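Local atomic coordinates of similar to N-acetyltransferase (PDB entry 4MBU), a protein that probably transfers an acetyl group from acetyl-coenzyme A to an acceptor amine, as a member of the Gcn5-related N-acetyltransferase family. Residues Ala23-Tyr33 against Val147-Leu157. Numbering follows the deposited sequence.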
loop_
_atom_site.group_PDB
_atom_site.type_symbol
_atom_site.label_atom_id
_atom_site.label_comp_id
_atom_site.label_asym_id
_atom_site.label_seq_id
_atom_site.Cartn_x
_atom_site.Cartn_y
_atom_site.Cartn_z
ATOM N N ALA A 23 -23.568 3.792 7.598
ATOM C CA ALA A 23 -22.297 3.209 7.207
ATOM C C ALA A 23 -22.445 1.696 7.084
ATOM O O ALA A 23 -21.820 1.065 6.218
ATOM C CB ALA A 23 -21.218 3.584 8.209
ATOM N N ILE A 24 -23.302 1.113 7.922
ATOM C CA ILE A 24 -23.463 -0.335 7.883
ATOM C C ILE A 24 -24.198 -0.695 6.607
ATOM O O ILE A 24 -23.842 -1.662 5.924
ATOM C CB ILE A 24 -24.232 -0.861 9.098
ATOM C CG1 ILE A 24 -23.304 -0.948 10.307
ATOM C CG2 ILE A 24 -24.823 -2.228 8.822
ATOM C CD1 ILE A 24 -24.056 -1.238 11.601
ATOM N N ILE A 25 -25.192 0.114 6.253
ATOM C CA ILE A 25 -26.068 -0.263 5.148
ATOM C C ILE A 25 -25.398 -0.061 3.787
ATOM O O ILE A 25 -25.584 -0.862 2.875
ATOM C CB ILE A 25 -27.437 0.477 5.224
ATOM C CG1 ILE A 25 -28.163 0.121 6.523
ATOM C CG2 ILE A 25 -28.323 0.128 4.030
ATOM C CD1 ILE A 25 -28.484 -1.362 6.660
ATOM N N ASN A 26 -24.587 0.983 3.659
ATOM C CA ASN A 26 -24.106 1.393 2.339
ATOM C C ASN A 26 -22.620 1.225 2.051
ATOM O O ASN A 26 -22.197 1.340 0.905
ATOM C CB ASN A 26 -24.485 2.854 2.092
ATOM C CG ASN A 26 -25.975 3.056 2.072
ATOM O OD1 ASN A 26 -26.538 3.687 2.973
ATOM N ND2 ASN A 26 -26.637 2.497 1.051
ATOM N N THR A 27 -21.820 0.997 3.082
ATOM C CA THR A 27 -20.372 0.998 2.889
ATOM C C THR A 27 -19.709 -0.175 3.582
ATOM O O THR A 27 -20.343 -0.913 4.344
ATOM C CB THR A 27 -19.710 2.299 3.420
ATOM O OG1 THR A 27 -19.604 2.222 4.845
ATOM C CG2 THR A 27 -20.533 3.541 3.042
ATOM N N THR A 28 -18.415 -0.314 3.326
ATOM C CA THR A 28 -17.585 -1.315 3.971
ATOM C C THR A 28 -16.821 -0.703 5.144
ATOM O O THR A 28 -15.829 -1.260 5.604
ATOM C CB THR A 28 -16.565 -1.856 2.987
ATOM O OG1 THR A 28 -15.784 -0.766 2.493
ATOM C CG2 THR A 28 -17.262 -2.534 1.821
ATOM N N ALA A 29 -17.272 0.460 5.606
ATOM C CA ALA A 29 -16.616 1.139 6.716
ATOM C C ALA A 29 -16.848 0.393 8.038
ATOM O O ALA A 29 -16.084 0.543 8.990
ATOM C CB ALA A 29 -17.108 2.578 6.820
ATOM N N VAL A 30 -17.917 -0.402 8.084
ATOM C CA VAL A 30 -18.215 -1.260 9.227
ATOM C C VAL A 30 -18.415 -2.676 8.698
ATOM O O VAL A 30 -19.301 -2.904 7.864
ATOM C CB VAL A 30 -19.511 -0.820 9.940
ATOM C CG1 VAL A 30 -19.679 -1.582 11.249
ATOM C CG2 VAL A 30 -19.500 0.679 10.218
ATOM N N TYR A 31 -17.591 -3.623 9.155
ATOM C CA TYR A 31 -17.728 -5.017 8.730
ATOM C C TYR A 31 -18.915 -5.682 9.459
ATOM O O TYR A 31 -18.771 -6.715 10.122
ATOM C CB TYR A 31 -16.427 -5.809 8.950
ATOM C CG TYR A 31 -15.309 -5.564 7.931
ATOM C CD1 TYR A 31 -15.248 -4.386 7.193
ATOM C CD2 TYR A 31 -14.321 -6.526 7.704
ATOM C CE1 TYR A 31 -14.226 -4.164 6.267
ATOM C CE2 TYR A 31 -13.283 -6.306 6.779
ATOM C CZ TYR A 31 -13.252 -5.119 6.069
ATOM O OH TYR A 31 -12.248 -4.870 5.146
ATOM N N THR A 32 -20.090 -5.072 9.325
ATOM C CA THR A 32 -21.311 -5.546 9.975
ATOM C C THR A 32 -22.396 -5.589 8.906
ATOM O O THR A 32 -22.333 -4.843 7.928
ATOM C CB THR A 32 -21.719 -4.602 11.120
ATOM O OG1 THR A 32 -20.696 -4.605 12.124
ATOM C CG2 THR A 32 -23.038 -5.037 11.777
ATOM N N TYR A 33 -23.380 -6.467 9.062
ATOM C CA TYR A 33 -24.438 -6.560 8.067
ATOM C C TYR A 33 -25.724 -5.864 8.508
ATOM O O TYR A 33 -26.330 -5.138 7.720
ATOM C CB TYR A 33 -24.725 -8.024 7.722
ATOM C CG TYR A 33 -23.525 -8.810 7.239
ATOM C CD1 TYR A 33 -22.931 -8.534 6.016
ATOM C CD2 TYR A 33 -23.002 -9.849 8.002
ATOM C CE1 TYR A 33 -21.825 -9.275 5.565
ATOM C CE2 TYR A 33 -21.905 -10.584 7.567
ATOM C CZ TYR A 33 -21.323 -10.290 6.347
ATOM O OH TYR A 33 -20.241 -11.033 5.910
ATOM N N VAL A 147 -10.092 -10.873 4.225
ATOM C CA VAL A 147 -10.458 -11.094 5.625
ATOM C C VAL A 147 -11.917 -10.798 5.851
ATOM O O VAL A 147 -12.499 -11.272 6.838
ATOM C CB VAL A 147 -9.665 -10.224 6.643
ATOM C CG1 VAL A 147 -8.274 -10.744 6.824
ATOM C CG2 VAL A 147 -9.672 -8.753 6.218
ATOM N N GLY A 148 -12.502 -9.982 4.976
ATOM C CA GLY A 148 -13.912 -9.663 5.142
ATOM C C GLY A 148 -14.743 -10.104 3.953
ATOM O O GLY A 148 -14.192 -10.382 2.896
ATOM N N TYR A 149 -16.060 -10.188 4.124
ATOM C CA TYR A 149 -16.961 -10.497 3.012
ATOM C C TYR A 149 -18.244 -9.672 3.162
ATOM O O TYR A 149 -18.976 -9.803 4.149
ATOM C CB TYR A 149 -17.288 -12.005 2.967
ATOM C CG TYR A 149 -18.098 -12.459 1.750
ATOM C CD1 TYR A 149 -17.499 -12.592 0.503
ATOM C CD2 TYR A 149 -19.449 -12.777 1.858
ATOM C CE1 TYR A 149 -18.221 -13.014 -0.608
ATOM C CE2 TYR A 149 -20.184 -13.200 0.750
ATOM C CZ TYR A 149 -19.562 -13.313 -0.479
ATOM O OH TYR A 149 -20.265 -13.726 -1.589
ATOM N N LYS A 150 -18.518 -8.816 2.188
ATOM C CA LYS A 150 -19.714 -7.983 2.242
ATOM C C LYS A 150 -20.104 -7.561 0.833
ATOM O O LYS A 150 -19.236 -7.410 -0.044
ATOM C CB LYS A 150 -19.466 -6.749 3.118
ATOM C CG LYS A 150 -20.740 -6.059 3.616
ATOM C CD LYS A 150 -20.397 -4.845 4.499
ATOM C CE LYS A 150 -21.662 -4.123 4.957
ATOM N NZ LYS A 150 -21.379 -2.977 5.875
ATOM N N PHE A 151 -21.405 -7.394 0.613
ATOM C CA PHE A 151 -21.917 -7.008 -0.706
ATOM C C PHE A 151 -21.422 -7.990 -1.777
ATOM O O PHE A 151 -21.110 -7.585 -2.896
ATOM C CB PHE A 151 -21.467 -5.581 -1.064
ATOM C CG PHE A 151 -21.947 -4.521 -0.099
ATOM C CD1 PHE A 151 -23.219 -4.583 0.451
ATOM C CD2 PHE A 151 -21.123 -3.457 0.246
ATOM C CE1 PHE A 151 -23.661 -3.593 1.329
ATOM C CE2 PHE A 151 -21.554 -2.474 1.126
ATOM C CZ PHE A 151 -22.825 -2.543 1.664
ATOM N N ASP A 152 -21.312 -9.266 -1.405
ATOM C CA ASP A 152 -20.935 -10.341 -2.329
ATOM C C ASP A 152 -19.504 -10.308 -2.847
ATOM O O ASP A 152 -19.164 -11.050 -3.776
ATOM C CB ASP A 152 -21.878 -10.382 -3.520
ATOM C CG ASP A 152 -23.308 -10.512 -3.105
ATOM O OD1 ASP A 152 -23.583 -11.231 -2.127
ATOM O OD2 ASP A 152 -24.142 -9.882 -3.758
ATOM N N TYR A 153 -18.662 -9.472 -2.254
ATOM C CA TYR A 153 -17.247 -9.538 -2.604
ATOM C C TYR A 153 -16.300 -9.622 -1.399
ATOM O O TYR A 153 -16.666 -9.286 -0.263
ATOM C CB TYR A 153 -16.859 -8.427 -3.582
ATOM C CG TYR A 153 -17.287 -7.037 -3.184
ATOM C CD1 TYR A 153 -16.565 -6.313 -2.238
ATOM C CD2 TYR A 153 -18.386 -6.427 -3.781
ATOM C CE1 TYR A 153 -16.938 -5.027 -1.878
ATOM C CE2 TYR A 153 -18.771 -5.137 -3.426
ATOM C CZ TYR A 153 -18.041 -4.444 -2.470
ATOM O OH TYR A 153 -18.405 -3.163 -2.111
ATOM N N TRP A 154 -15.090 -10.107 -1.653
ATOM C CA TRP A 154 -14.100 -10.251 -0.603
ATOM C C TRP A 154 -13.464 -8.899 -0.301
ATOM O O TRP A 154 -13.311 -8.073 -1.191
ATOM C CB TRP A 154 -13.069 -11.311 -0.996
ATOM C CG TRP A 154 -13.692 -12.674 -1.059
ATOM C CD1 TRP A 154 -14.102 -13.343 -2.183
ATOM C CD2 TRP A 154 -14.017 -13.524 0.053
ATOM N NE1 TRP A 154 -14.654 -14.561 -1.836
ATOM C CE2 TRP A 154 -14.610 -14.696 -0.472
ATOM C CE3 TRP A 154 -13.860 -13.407 1.439
ATOM C CZ2 TRP A 154 -15.048 -15.744 0.344
ATOM C CZ3 TRP A 154 -14.290 -14.448 2.245
ATOM C CH2 TRP A 154 -14.881 -15.602 1.697
ATOM N N LEU A 155 -13.123 -8.679 0.963
ATOM C CA LEU A 155 -12.644 -7.388 1.455
ATOM C C LEU A 155 -11.251 -7.550 2.052
ATOM O O LEU A 155 -10.965 -8.546 2.753
ATOM C CB LEU A 155 -13.567 -6.838 2.546
ATOM C CG LEU A 155 -15.073 -6.780 2.316
ATOM C CD1 LEU A 155 -15.788 -6.270 3.575
ATOM C CD2 LEU A 155 -15.384 -5.873 1.132
ATOM N N ASP A 156 -10.414 -6.550 1.780
ATOM C CA ASP A 156 -9.051 -6.489 2.288
ATOM C C ASP A 156 -8.979 -5.407 3.351
ATOM O O ASP A 156 -9.465 -4.293 3.147
ATOM C CB ASP A 156 -8.061 -6.149 1.159
ATOM C CG ASP A 156 -8.083 -7.168 0.013
ATOM O OD1 ASP A 156 -8.612 -8.286 0.181
ATOM O OD2 ASP A 156 -7.551 -6.845 -1.064
ATOM N N LEU A 157 -8.363 -5.725 4.483
ATOM C CA LEU A 157 -8.233 -4.766 5.560
ATOM C C LEU A 157 -6.794 -4.285 5.661
ATOM O O LEU A 157 -5.878 -5.076 5.868
ATOM C CB LEU A 157 -8.669 -5.393 6.890
ATOM C CG LEU A 157 -8.643 -4.440 8.089
ATOM C CD1 LEU A 157 -9.734 -3.389 7.930
ATOM C CD2 LEU A 157 -8.810 -5.195 9.406
#
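K150 puts its amine among the carbonyls of I24, T27, V30 and T32, at the end of helix 13-26 and in the loop after it. Its CG is anti to the backbone N (chi1 -161°), and the extended chain beyond carries NZ there. NZ donates to I24 O and T27 O at 2.8 Å and to V30 O and T32 O at 2.9 Å. Three N-H groups serve four acceptors, so at least one is shared. At I24 O the C=O...NZ angle is 129°, with NZ slightly off the carbonyl plane; the other three point almost straight at NZ.

Further along the hairpin, the Y31 ring packs closely. L155 CD1 lies over one face, 3.9 Å from the centroid, a CH-pi contact. G148 CA, in the V147-G148 classic bulge, is 3.8 Å from Y31 CE2. Y31 OH bonds to D123, and Y79 of the second subunit meets the ring.

The outer side is looser. At the turn, F151 CZ lies 3.5 Å from I25 O. Over the strand, exposed Y33 OH makes a doubtfully short bond to Y149 O.

The contact ties the last GNAT hairpin to the loop after the first helix. Four carbonyl dipoles probably stabilise a charged K150 amine, which probably helps hold the loop in shape.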